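Local structure of fatty acid synthase 1, isoform A (Drosophila melanogaster, 6FN6) at residues Val158-Gly162 / Phe180-Ser184; Leu190-Ile196 / Gly243-Ala249; Gln562-Glu568 / Arg911-Pro917; Val606-Pro610 / Met682-Ser686. The protein is a multifunctional enzyme that probably builds long-chain saturated fatty acids from acetyl-CoA and malonyl-CoA with NADPH, the part described here being its dehydratase, enoylreductase and ketoreductase region. All coordinates share one frame; numbering follows the deposited sequence.

How the interactions relate
Interactions 1 and 2 are partly buried and lie in the predicted C-terminal hotdog fold of the dehydratase. They touch where helix 170-183 lies on strands 191-201 and 239-248, at Ser181 with Leu244 and Ile182 with Tyr191. Interaction 1 packs helix residues on the loop leading into strand 161-164, without hydrogen bonds across it. Interaction 2 pairs two strands through backbone bonds. Interaction 3 also pairs strands, but is short and has many exposed residues. It joins the chain before and after the region that holds interaction 4. Interaction 4 is buried, in the enoylreductase, and relies on aromatic, sulfur and aliphatic packing with no hydrogen bond across it.

Interaction 1 (Val158-Gly162 / Phe180-Ser184); sequences VASTG and FSILS
Phe180 and Leu183 pack against the turn around Ala159. The methyl of Ala159 lies over one face of the Phe180 ring, offset toward the rim, with CB 4.1 Å from CZ. The same CB rests on Leu183, whose CB is 3.7 Å away. Ala159 O lies 3.3 Å from Phe180 CE2. The carbonyl oxygen of Thr161 comes to the ring from its edge, 3.5 Å from Phe180 CZ. Before Ala159, Val158 O lies 3.7 Å from Ser184 CB. Phe180 turns its CG anti to the backbone N (chi1 -176°), which carries the ring off the helix and up to the loop. Ala159 has a left-handed helical backbone (phi 57°) and points its methyl at the helix. Ser184 OG donates to Ser181 O at 2.7 Å. Asp156 bonds to Ser160 OG and Thr161 N. Helix 170-183 packs here on strands 152-155, 161-164 and 223-228 of the predicted C-terminal hotdog fold, and Val225 and Trp227 lie beside Phe180. The helix also carries Asp175, the predicted proton donor, about 10 Å from Phe180 between side chains. No hydrogen bond crosses the contact, so the two segments are joined by apolar packing and by carbonyl oxygens beside ring carbons.

Interaction 2 (Leu190-Ile196 / Gly243-Ala249); sequences LYLPTRI and GLKANLA
A classic beta bulge sets two residues, Thr194 and Arg195, against the single Lys245. Lys245 O accepts two backbone N-H groups, from Thr194 N at 2.6 Å and from Arg195 N at 3.1 Å. The Thr194 N lies in the carbonyl plane, while the Arg195 N is tilted from it. Thr194 is the extra residue, and its CB points toward the partner strand. Its OG1, anti to the carbonyl carbon (chi1 -61°), donates to Asn247 OD1 at 2.7 Å, from a position tilted 32° off the amide carbonyl plane. Lys245 CG lies over one face of the Arg195 guanidinium. Arg195 NH1 and Lys245 NZ, both probably positive, are 4.5 Å apart. Strands 191-201 and 239-248 are antiparallel neighbours in the predicted C-terminal hotdog fold. Strand 58-65, of the predicted N-terminal one, bonds to 191-201, so strand pairing joins the two. Before the bulge, Leu192 pairs with Asn247, with Leu192 N 3.0 Å from Asn247 O. Leu248 CD1 sits over the centre of the Tyr191 ring as a CH-pi contact, 3.5 Å from the ring centroid. Lys185 makes a cation-pi contact with this ring. Leu192 CD1 touches Ala249 CB. Between side chains, Leu192 is about 6 Å from His24, the predicted proton acceptor, and Pro193 as far from Asp175.

Interaction 3 (Gln562-Glu568 / Arg911-Pro917); sequences QATLQVE and RLINAIP
Val567 and Ile913 form a hydrogen-bonded antiparallel pair, as do Leu565 and Ala915, with Gln566 opposite Asn914 between them in a non-hydrogen-bonded pair. Ile913 N donates to Val567 O at 2.9 Å. Val567 N returns a bond to Ile913 O at 3.0 Å. The Leu565-Ala915 pair is longer, with Ala915 N 3.2 Å from Leu565 O. On the face of Val567, its CG2 branch does the touching. With CG1 anti to the carbonyl carbon (chi1 -57°), CG2 falls between the backbone N and the carbonyl carbon. It meets Ala915 CB at 3.7 Å and Ile913 CG2 at 4.1 Å. Leu565 crosses Pro917 at about a right angle, CD1 to CG at 4.0 Å. On the opposite face, Gln566 and Asn914 lie side by side and point the same way. Gln566 CG is 3.5 Å from Asn914 OD1, and the amide planes are 42° apart. Leu912 crosses Gln566 roughly at right angles. The position of the two strands, before and after the enoylreductase in the chain, is consistent with linkers leading into and out of it. Ala570 of strand 570-574 touches Ile913 and Ala915. Strand 583-587 packs Trp585 on the same two residues, and it bonds to the backbone of Ile916 through Trp585 and Glu587.

Interaction 4 (Val606-Pro610 / Met682-Ser686); sequences VYYAP and MEEAS
Tyr607 and Tyr608 form a classic beta bulge opposite Ala644, and both their rings receive helix 682-685, in what is probably the catalytic (non-Rossmann) part of the enoylreductase, as in medium-chain dehydrogenases. The bulge makes two successive tyrosines point toward the same helix. Met682 makes a Met-aromatic contact with Tyr607. Its SD stands oblique to the ring, 4.0 Å from the centroid, and its CE lies over the centre of the face. The methionine chain is extended beyond CG (chi2 -179°), which lets the sulfur and methyl reach across to this ring. Tyr608 lies against the helix backbone. One face of its ring is covered by Glu683, with CA over the centre and CB in a CH-pi contact 4.1 Å from the centroid. Met682 CB comes to the same ring obliquely, 3.5 Å from CD1. Ser686 CB packs on Tyr608 CB at 3.8 Å, and Pro610 CG lies 3.2 Å from Ser686 O. Ser686 OG turns back to Glu683 O at 2.6 Å, with the hydroxyl oxygen above the carbonyl plane. Tyr607 OH bonds to Glu900 and Glu683 OE1 to Thr868. The backbone N of Met682, at the start of helix 682-685, bonds to Glu899. No hydrogen bond crosses between the segments, so the helix is seated on the strand by aromatic faces, sulfur and aliphatic carbons, while the tyrosine hydroxyl and the carboxylate find their partners beyond the contact.

Interaction 1 (Val158-Gly162 / Phe180-Ser184)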
loop_
_atom_site.group_PDB
_atom_site.type_symbol
_atom_site.label_atom_id
_atom_site.label_comp_id
_atom_site.label_asym_id
_atom_site.label_seq_id
_atom_site.Cartn_x
_atom_site.Cartn_y
_atom_site.Cartn_z
ATOM N N VAL A 158 -9.514 24.557 26.547
ATOM C CA VAL A 158 -9.275 23.274 25.883
ATOM C C VAL A 158 -8.887 23.454 24.418
ATOM O O VAL A 158 -8.648 22.471 23.713
ATOM C CB VAL A 158 -10.507 22.353 25.985
ATOM C CG1 VAL A 158 -10.771 21.977 27.437
ATOM C CG2 VAL A 158 -11.735 23.012 25.352
ATOM N N ALA A 159 -8.805 24.702 23.967
ATOM C CA ALA A 159 -8.442 24.995 22.583
ATOM C C ALA A 159 -9.403 24.318 21.604
ATOM O O ALA A 159 -8.981 23.656 20.657
ATOM C CB ALA A 159 -7.012 24.557 22.307
ATOM N N SER A 160 -10.699 24.486 21.848
ATOM C CA SER A 160 -11.721 24.017 20.923
ATOM C C SER A 160 -12.143 25.172 20.025
ATOM O O SER A 160 -12.519 24.976 18.870
ATOM C CB SER A 160 -12.923 23.453 21.678
ATOM O OG SER A 160 -13.568 24.460 22.436
ATOM N N THR A 161 -12.080 26.380 20.575
ATOM C CA THR A 161 -12.342 27.593 19.813
ATOM C C THR A 161 -11.319 28.658 20.196
ATOM O O THR A 161 -10.698 28.578 21.256
ATOM C CB THR A 161 -13.770 28.121 20.048
ATOM O OG1 THR A 161 -14.017 29.237 19.183
ATOM C CG2 THR A 161 -13.958 28.551 21.494
ATOM N N GLY A 162 -11.130 29.640 19.323
ATOM C CA GLY A 162 -10.187 30.712 19.580
ATOM C C GLY A 162 -10.171 31.731 18.461
ATOM O O GLY A 162 -11.070 31.749 17.616
ATOM N N PHE A 180 -2.493 26.160 17.153
ATOM C CA PHE A 180 -3.748 26.035 17.875
ATOM C C PHE A 180 -4.131 24.577 18.098
ATOM O O PHE A 180 -4.653 24.216 19.154
ATOM C CB PHE A 180 -4.866 26.758 17.125
ATOM C CG PHE A 180 -6.171 26.753 17.854
ATOM C CD1 PHE A 180 -6.421 27.674 18.858
ATOM C CD2 PHE A 180 -7.145 25.825 17.543
ATOM C CE1 PHE A 180 -7.620 27.666 19.537
ATOM C CE2 PHE A 180 -8.345 25.812 18.215
ATOM C CZ PHE A 180 -8.585 26.733 19.213
ATOM N N SER A 181 -3.882 23.746 17.094
ATOM C CA SER A 181 -4.183 22.321 17.181
ATOM C C SER A 181 -3.271 21.629 18.189
ATOM O O SER A 181 -3.664 20.662 18.837
ATOM C CB SER A 181 -4.038 21.667 15.809
ATOM O OG SER A 181 -4.408 20.301 15.848
ATOM N N ILE A 182 -2.052 22.138 18.321
ATOM C CA ILE A 182 -1.074 21.546 19.219
ATOM C C ILE A 182 -1.439 21.859 20.668
ATOM O O ILE A 182 -1.106 21.094 21.573
ATOM C CB ILE A 182 0.350 22.036 18.871
ATOM C CG1 ILE A 182 0.803 21.431 17.539
ATOM C CG2 ILE A 182 1.342 21.669 19.972
ATOM C CD1 ILE A 182 2.017 22.111 16.924
ATOM N N LEU A 183 -2.134 22.975 20.881
ATOM C CA LEU A 183 -2.557 23.370 22.223
ATOM C C LEU A 183 -3.436 22.308 22.866
ATOM O O LEU A 183 -3.281 21.988 24.043
ATOM C CB LEU A 183 -3.326 24.691 22.185
ATOM C CG LEU A 183 -2.587 26.012 22.380
ATOM C CD1 LEU A 183 -3.602 27.140 22.445
ATOM C CD2 LEU A 183 -1.714 26.009 23.627
ATOM N N SER A 184 -4.367 21.772 22.086
ATOM C CA SER A 184 -5.341 20.812 22.592
ATOM C C SER A 184 -4.687 19.494 23.016
ATOM O O SER A 184 -5.255 18.741 23.806
ATOM C CB SER A 184 -6.413 20.551 21.530
ATOM O OG SER A 184 -5.830 20.126 20.313
#

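Interaction 2 (Leu190-Ile196 / Gly243-Ala249)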
loop_
_atom_site.group_PDB
_atom_site.type_symbol
_atom_site.label_atom_id
_atom_site.label_comp_id
_atom_site.label_asym_id
_atom_site.label_seq_id
_atom_site.Cartn_x
_atom_site.Cartn_y
_atom_site.Cartn_z
ATOM N N LEU A 190 7.292 18.661 22.622
ATOM C CA LEU A 190 7.462 19.294 21.321
ATOM C C LEU A 190 6.934 18.397 20.203
ATOM O O LEU A 190 7.418 17.283 20.005
ATOM C CB LEU A 190 8.934 19.638 21.079
ATOM C CG LEU A 190 9.254 20.387 19.784
ATOM C CD1 LEU A 190 8.565 21.741 19.751
ATOM C CD2 LEU A 190 10.757 20.552 19.618
ATOM N N TYR A 191 5.932 18.898 19.483
ATOM C CA TYR A 191 5.366 18.209 18.328
ATOM C C TYR A 191 5.625 18.999 17.052
ATOM O O TYR A 191 5.488 20.224 17.039
ATOM C CB TYR A 191 3.857 18.019 18.489
ATOM C CG TYR A 191 3.436 16.881 19.389
ATOM C CD1 TYR A 191 3.419 15.573 18.923
ATOM C CD2 TYR A 191 3.033 17.117 20.696
ATOM C CE1 TYR A 191 3.023 14.530 19.737
ATOM C CE2 TYR A 191 2.635 16.080 21.519
ATOM C CZ TYR A 191 2.631 14.788 21.033
ATOM O OH TYR A 191 2.237 13.750 21.848
ATOM N N LEU A 192 5.985 18.296 15.984
ATOM C CA LEU A 192 6.149 18.915 14.671
ATOM C C LEU A 192 5.256 18.212 13.650
ATOM O O LEU A 192 5.094 16.993 13.704
ATOM C CB LEU A 192 7.611 18.867 14.225
ATOM C CG LEU A 192 8.597 19.749 14.993
ATOM C CD1 LEU A 192 10.019 19.440 14.574
ATOM C CD2 LEU A 192 8.290 21.220 14.756
ATOM N N PRO A 193 4.653 18.981 12.725
ATOM C CA PRO A 193 3.759 18.369 11.733
ATOM C C PRO A 193 4.420 17.262 10.921
ATOM O O PRO A 193 5.570 17.410 10.514
ATOM C CB PRO A 193 3.389 19.543 10.824
ATOM C CG PRO A 193 3.563 20.749 11.663
ATOM C CD PRO A 193 4.722 20.446 12.567
ATOM N N THR A 194 3.691 16.176 10.683
ATOM C CA THR A 194 4.182 15.073 9.861
ATOM C C THR A 194 3.369 14.960 8.582
ATOM O O THR A 194 3.921 14.861 7.486
ATOM C CB THR A 194 4.120 13.733 10.615
ATOM O OG1 THR A 194 4.950 13.797 11.778
ATOM C CG2 THR A 194 4.581 12.578 9.727
ATOM N N ARG A 195 2.050 14.985 8.732
ATOM C CA ARG A 195 1.153 14.827 7.598
ATOM C C ARG A 195 -0.062 15.731 7.714
ATOM O O ARG A 195 -0.454 16.129 8.810
ATOM C CB ARG A 195 0.694 13.371 7.480
ATOM C CG ARG A 195 1.627 12.485 6.677
ATOM C CD ARG A 195 1.148 11.042 6.663
ATOM N NE ARG A 195 1.535 10.322 7.878
ATOM C CZ ARG A 195 0.690 9.726 8.718
ATOM N NH1 ARG A 195 -0.622 9.746 8.505
ATOM N NH2 ARG A 195 1.164 9.102 9.787
ATOM N N ILE A 196 -0.640 16.057 6.564
ATOM C CA ILE A 196 -1.940 16.709 6.501
ATOM C C ILE A 196 -2.691 16.057 5.347
ATOM O O ILE A 196 -2.240 16.097 4.203
ATOM C CB ILE A 196 -1.830 18.232 6.311
ATOM C CG1 ILE A 196 -0.959 18.843 7.408
ATOM C CG2 ILE A 196 -3.221 18.859 6.334
ATOM C CD1 ILE A 196 -0.735 20.339 7.274
ATOM N N GLY A 243 -7.280 16.020 8.976
ATOM C CA GLY A 243 -6.364 14.916 9.199
ATOM C C GLY A 243 -4.928 15.302 9.504
ATOM O O GLY A 243 -3.996 14.761 8.912
ATOM N N LEU A 244 -4.743 16.233 10.432
ATOM C CA LEU A 244 -3.402 16.646 10.831
ATOM C C LEU A 244 -2.730 15.573 11.687
ATOM O O LEU A 244 -3.340 15.025 12.604
ATOM C CB LEU A 244 -3.454 17.978 11.585
ATOM C CG LEU A 244 -2.131 18.488 12.161
ATOM C CD1 LEU A 244 -1.082 18.651 11.067
ATOM C CD2 LEU A 244 -2.342 19.805 12.887
ATOM N N LYS A 245 -1.484 15.251 11.351
ATOM C CA LYS A 245 -0.683 14.311 12.131
ATOM C C LYS A 245 0.629 14.963 12.562
ATOM O O LYS A 245 1.389 15.454 11.729
ATOM C CB LYS A 245 -0.384 13.038 11.333
ATOM C CG LYS A 245 -1.606 12.242 10.894
ATOM C CD LYS A 245 -2.122 11.328 11.996
ATOM C CE LYS A 245 -3.081 10.282 11.441
ATOM N NZ LYS A 245 -4.292 10.893 10.830
ATOM N N ALA A 246 0.886 14.976 13.864
ATOM C CA ALA A 246 2.134 15.517 14.390
ATOM C C ALA A 246 2.912 14.444 15.138
ATOM O O ALA A 246 2.340 13.667 15.903
ATOM C CB ALA A 246 1.860 16.708 15.300
ATOM N N ASN A 247 4.219 14.402 14.906
ATOM C CA ASN A 247 5.088 13.461 15.601
ATOM C C ASN A 247 5.992 14.179 16.585
ATOM O O ASN A 247 6.410 15.314 16.358
ATOM C CB ASN A 247 5.932 12.661 14.610
ATOM C CG ASN A 247 5.197 11.460 14.068
ATOM O OD1 ASN A 247 4.274 11.591 13.265
ATOM N ND2 ASN A 247 5.600 10.276 14.512
ATOM N N LEU A 248 6.289 13.495 17.681
ATOM C CA LEU A 248 7.170 14.021 18.709
ATOM C C LEU A 248 8.572 14.188 18.138
ATOM O O LEU A 248 9.103 13.275 17.505
ATOM C CB LEU A 248 7.180 13.089 19.916
ATOM C CG LEU A 248 7.217 13.713 21.309
ATOM C CD1 LEU A 248 6.072 14.685 21.498
ATOM C CD2 LEU A 248 7.137 12.624 22.353
ATOM N N ALA A 249 9.173 15.350 18.366
ATOM C CA ALA A 249 10.488 15.655 17.807
ATOM C C ALA A 249 11.600 15.549 18.846
ATOM O O ALA A 249 11.350 15.603 20.050
ATOM C CB ALA A 249 10.483 17.047 17.194
#

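Interaction 3 (Gln562-Glu568 / Arg911-Pro917)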
loop_
_atom_site.group_PDB
_atom_site.type_symbol
_atom_site.label_atom_id
_atom_site.label_comp_id
_atom_site.label_asym_id
_atom_site.label_seq_id
_atom_site.Cartn_x
_atom_site.Cartn_y
_atom_site.Cartn_z
ATOM N N GLN A 562 25.767 12.733 41.960
ATOM C CA GLN A 562 25.262 11.415 41.581
ATOM C C GLN A 562 25.659 10.385 42.635
ATOM O O GLN A 562 26.248 9.350 42.321
ATOM C CB GLN A 562 25.780 10.990 40.202
ATOM C CG GLN A 562 25.218 11.785 39.026
ATOM C CD GLN A 562 23.739 11.519 38.786
ATOM O OE1 GLN A 562 22.919 11.626 39.698
ATOM N NE2 GLN A 562 23.394 11.164 37.552
ATOM N N ALA A 563 25.329 10.679 43.888
ATOM C CA ALA A 563 25.625 9.784 44.999
ATOM C C ALA A 563 24.592 8.666 45.068
ATOM O O ALA A 563 23.431 8.855 44.704
ATOM C CB ALA A 563 25.662 10.551 46.306
ATOM N N THR A 564 25.028 7.503 45.540
ATOM C CA THR A 564 24.196 6.307 45.563
ATOM C C THR A 564 24.040 5.761 46.979
ATOM O O THR A 564 25.020 5.420 47.641
ATOM C CB THR A 564 24.783 5.200 44.663
ATOM O OG1 THR A 564 26.104 4.864 45.107
ATOM C CG2 THR A 564 24.842 5.662 43.214
ATOM N N LEU A 565 22.793 5.703 47.437
ATOM C CA LEU A 565 22.464 5.151 48.746
ATOM C C LEU A 565 21.767 3.802 48.597
ATOM O O LEU A 565 21.067 3.563 47.616
ATOM C CB LEU A 565 21.560 6.114 49.517
ATOM C CG LEU A 565 22.151 7.465 49.926
ATOM C CD1 LEU A 565 21.149 8.235 50.772
ATOM C CD2 LEU A 565 23.481 7.320 50.658
ATOM N N GLN A 566 21.970 2.918 49.569
ATOM C CA GLN A 566 21.352 1.595 49.540
ATOM C C GLN A 566 19.874 1.687 49.910
ATOM O O GLN A 566 19.522 1.850 51.076
ATOM C CB GLN A 566 22.074 0.634 50.489
ATOM C CG GLN A 566 23.411 0.120 49.968
ATOM C CD GLN A 566 23.874 -1.139 50.683
ATOM O OE1 GLN A 566 23.674 -1.294 51.890
ATOM N NE2 GLN A 566 24.489 -2.051 49.937
ATOM N N VAL A 567 19.016 1.593 48.900
ATOM C CA VAL A 567 17.573 1.675 49.094
ATOM C C VAL A 567 16.939 0.292 48.969
ATOM O O VAL A 567 17.559 -0.640 48.456
ATOM C CB VAL A 567 16.943 2.661 48.096
ATOM C CG1 VAL A 567 17.589 4.034 48.229
ATOM C CG2 VAL A 567 17.080 2.142 46.664
ATOM N N GLU A 568 15.708 0.160 49.452
ATOM C CA GLU A 568 15.005 -1.117 49.402
ATOM C C GLU A 568 14.283 -1.320 48.071
ATOM O O GLU A 568 14.270 -2.425 47.528
ATOM C CB GLU A 568 14.005 -1.212 50.554
ATOM C CG GLU A 568 13.342 -2.575 50.685
ATOM C CD GLU A 568 12.387 -2.650 51.859
ATOM O OE1 GLU A 568 12.097 -1.595 52.461
ATOM O OE2 GLU A 568 11.926 -3.766 52.179
ATOM N N ARG A 911 16.626 -7.340 50.543
ATOM C CA ARG A 911 17.837 -6.862 49.884
ATOM C C ARG A 911 17.839 -5.351 49.759
ATOM O O ARG A 911 16.801 -4.696 49.854
ATOM C CB ARG A 911 18.017 -7.467 48.487
ATOM C CG ARG A 911 18.542 -8.891 48.448
ATOM C CD ARG A 911 19.155 -9.169 47.077
ATOM N NE ARG A 911 19.508 -10.571 46.869
ATOM C CZ ARG A 911 20.233 -11.014 45.844
ATOM N NH1 ARG A 911 20.692 -10.166 44.930
ATOM N NH2 ARG A 911 20.510 -12.306 45.732
ATOM N N LEU A 912 19.032 -4.814 49.540
ATOM C CA LEU A 912 19.211 -3.400 49.286
ATOM C C LEU A 912 19.942 -3.262 47.964
ATOM O O LEU A 912 20.797 -4.083 47.627
ATOM C CB LEU A 912 20.003 -2.736 50.413
ATOM C CG LEU A 912 19.339 -2.691 51.791
ATOM C CD1 LEU A 912 20.319 -2.158 52.818
ATOM C CD2 LEU A 912 18.074 -1.849 51.772
ATOM N N ILE A 913 19.604 -2.224 47.213
ATOM C CA ILE A 913 20.227 -1.987 45.922
ATOM C C ILE A 913 20.677 -0.539 45.873
ATOM O O ILE A 913 20.004 0.349 46.395
ATOM C CB ILE A 913 19.264 -2.328 44.764
ATOM C CG1 ILE A 913 19.976 -2.174 43.415
ATOM C CG2 ILE A 913 18.019 -1.449 44.826
ATOM C CD1 ILE A 913 19.194 -2.734 42.231
ATOM N N ASN A 914 21.830 -0.306 45.260
ATOM C CA ASN A 914 22.361 1.041 45.156
ATOM C C ASN A 914 21.624 1.809 44.068
ATOM O O ASN A 914 21.716 1.484 42.884
ATOM C CB ASN A 914 23.862 1.001 44.868
ATOM C CG ASN A 914 24.653 0.387 46.004
ATOM O OD1 ASN A 914 25.027 1.073 46.956
ATOM N ND2 ASN A 914 24.909 -0.913 45.914
ATOM N N ALA A 915 20.888 2.834 44.487
ATOM C CA ALA A 915 20.127 3.663 43.567
ATOM C C ALA A 915 20.250 5.123 43.968
ATOM O O ALA A 915 20.520 5.441 45.128
ATOM C CB ALA A 915 18.664 3.238 43.549
ATOM N N ILE A 916 20.065 6.011 43.001
ATOM C CA ILE A 916 20.082 7.436 43.277
ATOM C C ILE A 916 18.900 7.720 44.195
ATOM O O ILE A 916 17.757 7.427 43.837
ATOM C CB ILE A 916 20.025 8.262 41.981
ATOM C CG1 ILE A 916 21.266 7.981 41.132
ATOM C CG2 ILE A 916 19.926 9.751 42.297
ATOM C CD1 ILE A 916 21.197 8.540 39.726
ATOM N N PRO A 917 19.163 8.274 45.393
ATOM C CA PRO A 917 18.037 8.512 46.299
ATOM C C PRO A 917 17.066 9.544 45.741
ATOM O O PRO A 917 17.468 10.433 44.992
ATOM C CB PRO A 917 18.712 9.016 47.580
ATOM C CG PRO A 917 20.010 9.584 47.131
ATOM C CD PRO A 917 20.438 8.755 45.956
#

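Interaction 4 (Val606-Pro610 / Met682-Ser686)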
loop_
_atom_site.group_PDB
_atom_site.type_symbol
_atom_site.label_atom_id
_atom_site.label_comp_id
_atom_site.label_asym_id
_atom_site.label_seq_id
_atom_site.Cartn_x
_atom_site.Cartn_y
_atom_site.Cartn_z
ATOM N N VAL A 606 10.727 -8.987 42.060
ATOM C CA VAL A 606 11.355 -9.250 40.774
ATOM C C VAL A 606 12.719 -9.895 40.974
ATOM O O VAL A 606 13.532 -9.421 41.768
ATOM C CB VAL A 606 11.479 -7.959 39.944
ATOM C CG1 VAL A 606 12.140 -8.239 38.597
ATOM C CG2 VAL A 606 10.114 -7.325 39.744
ATOM N N TYR A 607 12.955 -10.982 40.245
ATOM C CA TYR A 607 14.242 -11.665 40.262
ATOM C C TYR A 607 14.936 -11.494 38.918
ATOM O O TYR A 607 16.119 -11.163 38.851
ATOM C CB TYR A 607 14.062 -13.148 40.576
ATOM C CG TYR A 607 13.906 -13.442 42.049
ATOM C CD1 TYR A 607 12.777 -13.021 42.740
ATOM C CD2 TYR A 607 14.881 -14.141 42.749
ATOM C CE1 TYR A 607 12.624 -13.286 44.086
ATOM C CE2 TYR A 607 14.736 -14.412 44.098
ATOM C CZ TYR A 607 13.605 -13.981 44.760
ATOM O OH TYR A 607 13.449 -14.245 46.101
ATOM N N TYR A 608 14.183 -11.723 37.846
ATOM C CA TYR A 608 14.716 -11.615 36.496
ATOM C C TYR A 608 13.823 -10.727 35.639
ATOM O O TYR A 608 12.618 -10.952 35.547
ATOM C CB TYR A 608 14.847 -13.005 35.869
ATOM C CG TYR A 608 15.967 -13.816 36.480
ATOM C CD1 TYR A 608 15.753 -14.587 37.613
ATOM C CD2 TYR A 608 17.244 -13.794 35.934
ATOM C CE1 TYR A 608 16.772 -15.320 38.180
ATOM C CE2 TYR A 608 18.270 -14.525 36.494
ATOM C CZ TYR A 608 18.030 -15.286 37.617
ATOM O OH TYR A 608 19.052 -16.016 38.179
ATOM N N ALA A 609 14.421 -9.704 35.034
ATOM C CA ALA A 609 13.694 -8.793 34.159
ATOM C C ALA A 609 14.386 -8.730 32.802
ATOM O O ALA A 609 15.486 -8.187 32.691
ATOM C CB ALA A 609 13.613 -7.406 34.779
ATOM N N PRO A 610 13.752 -9.298 31.764
ATOM C CA PRO A 610 14.335 -9.202 30.422
ATOM C C PRO A 610 14.173 -7.833 29.771
ATOM O O PRO A 610 13.213 -7.117 30.057
ATOM C CB PRO A 610 13.559 -10.256 29.624
ATOM C CG PRO A 610 12.971 -11.163 30.635
ATOM C CD PRO A 610 12.680 -10.305 31.818
ATOM N N MET A 682 14.165 -19.547 37.183
ATOM C CA MET A 682 13.559 -18.236 36.992
ATOM C C MET A 682 14.191 -17.565 35.779
ATOM O O MET A 682 13.511 -16.900 35.001
ATOM C CB MET A 682 13.739 -17.361 38.233
ATOM C CG MET A 682 12.774 -17.669 39.360
ATOM S SD MET A 682 13.022 -16.569 40.766
ATOM C CE MET A 682 11.684 -17.083 41.834
ATOM N N GLU A 683 15.497 -17.760 35.626
ATOM C CA GLU A 683 16.234 -17.258 34.473
ATOM C C GLU A 683 15.565 -17.715 33.179
ATOM O O GLU A 683 15.335 -16.921 32.267
ATOM C CB GLU A 683 17.690 -17.732 34.534
ATOM C CG GLU A 683 18.505 -17.482 33.276
ATOM C CD GLU A 683 19.934 -17.977 33.409
ATOM O OE1 GLU A 683 20.494 -18.474 32.408
ATOM O OE2 GLU A 683 20.498 -17.868 34.518
ATOM N N GLU A 684 15.263 -19.006 33.105
ATOM C CA GLU A 684 14.620 -19.580 31.934
ATOM C C GLU A 684 13.203 -19.042 31.752
ATOM O O GLU A 684 12.833 -18.594 30.666
ATOM C CB GLU A 684 14.580 -21.104 32.056
ATOM C CG GLU A 684 15.912 -21.787 31.806
ATOM C CD GLU A 684 15.871 -23.269 32.125
ATOM O OE1 GLU A 684 14.774 -23.863 32.069
ATOM O OE2 GLU A 684 16.937 -23.839 32.435
ATOM N N ALA A 685 12.418 -19.083 32.824
ATOM C CA ALA A 685 11.009 -18.712 32.762
ATOM C C ALA A 685 10.814 -17.277 32.275
ATOM O O ALA A 685 9.878 -16.990 31.524
ATOM C CB ALA A 685 10.362 -18.898 34.125
ATOM N N SER A 686 11.705 -16.385 32.693
ATOM C CA SER A 686 11.599 -14.967 32.362
ATOM C C SER A 686 11.533 -14.715 30.856
ATOM O O SER A 686 11.052 -13.669 30.418
ATOM C CB SER A 686 12.782 -14.197 32.960
ATOM O OG SER A 686 14.017 -14.700 32.479
#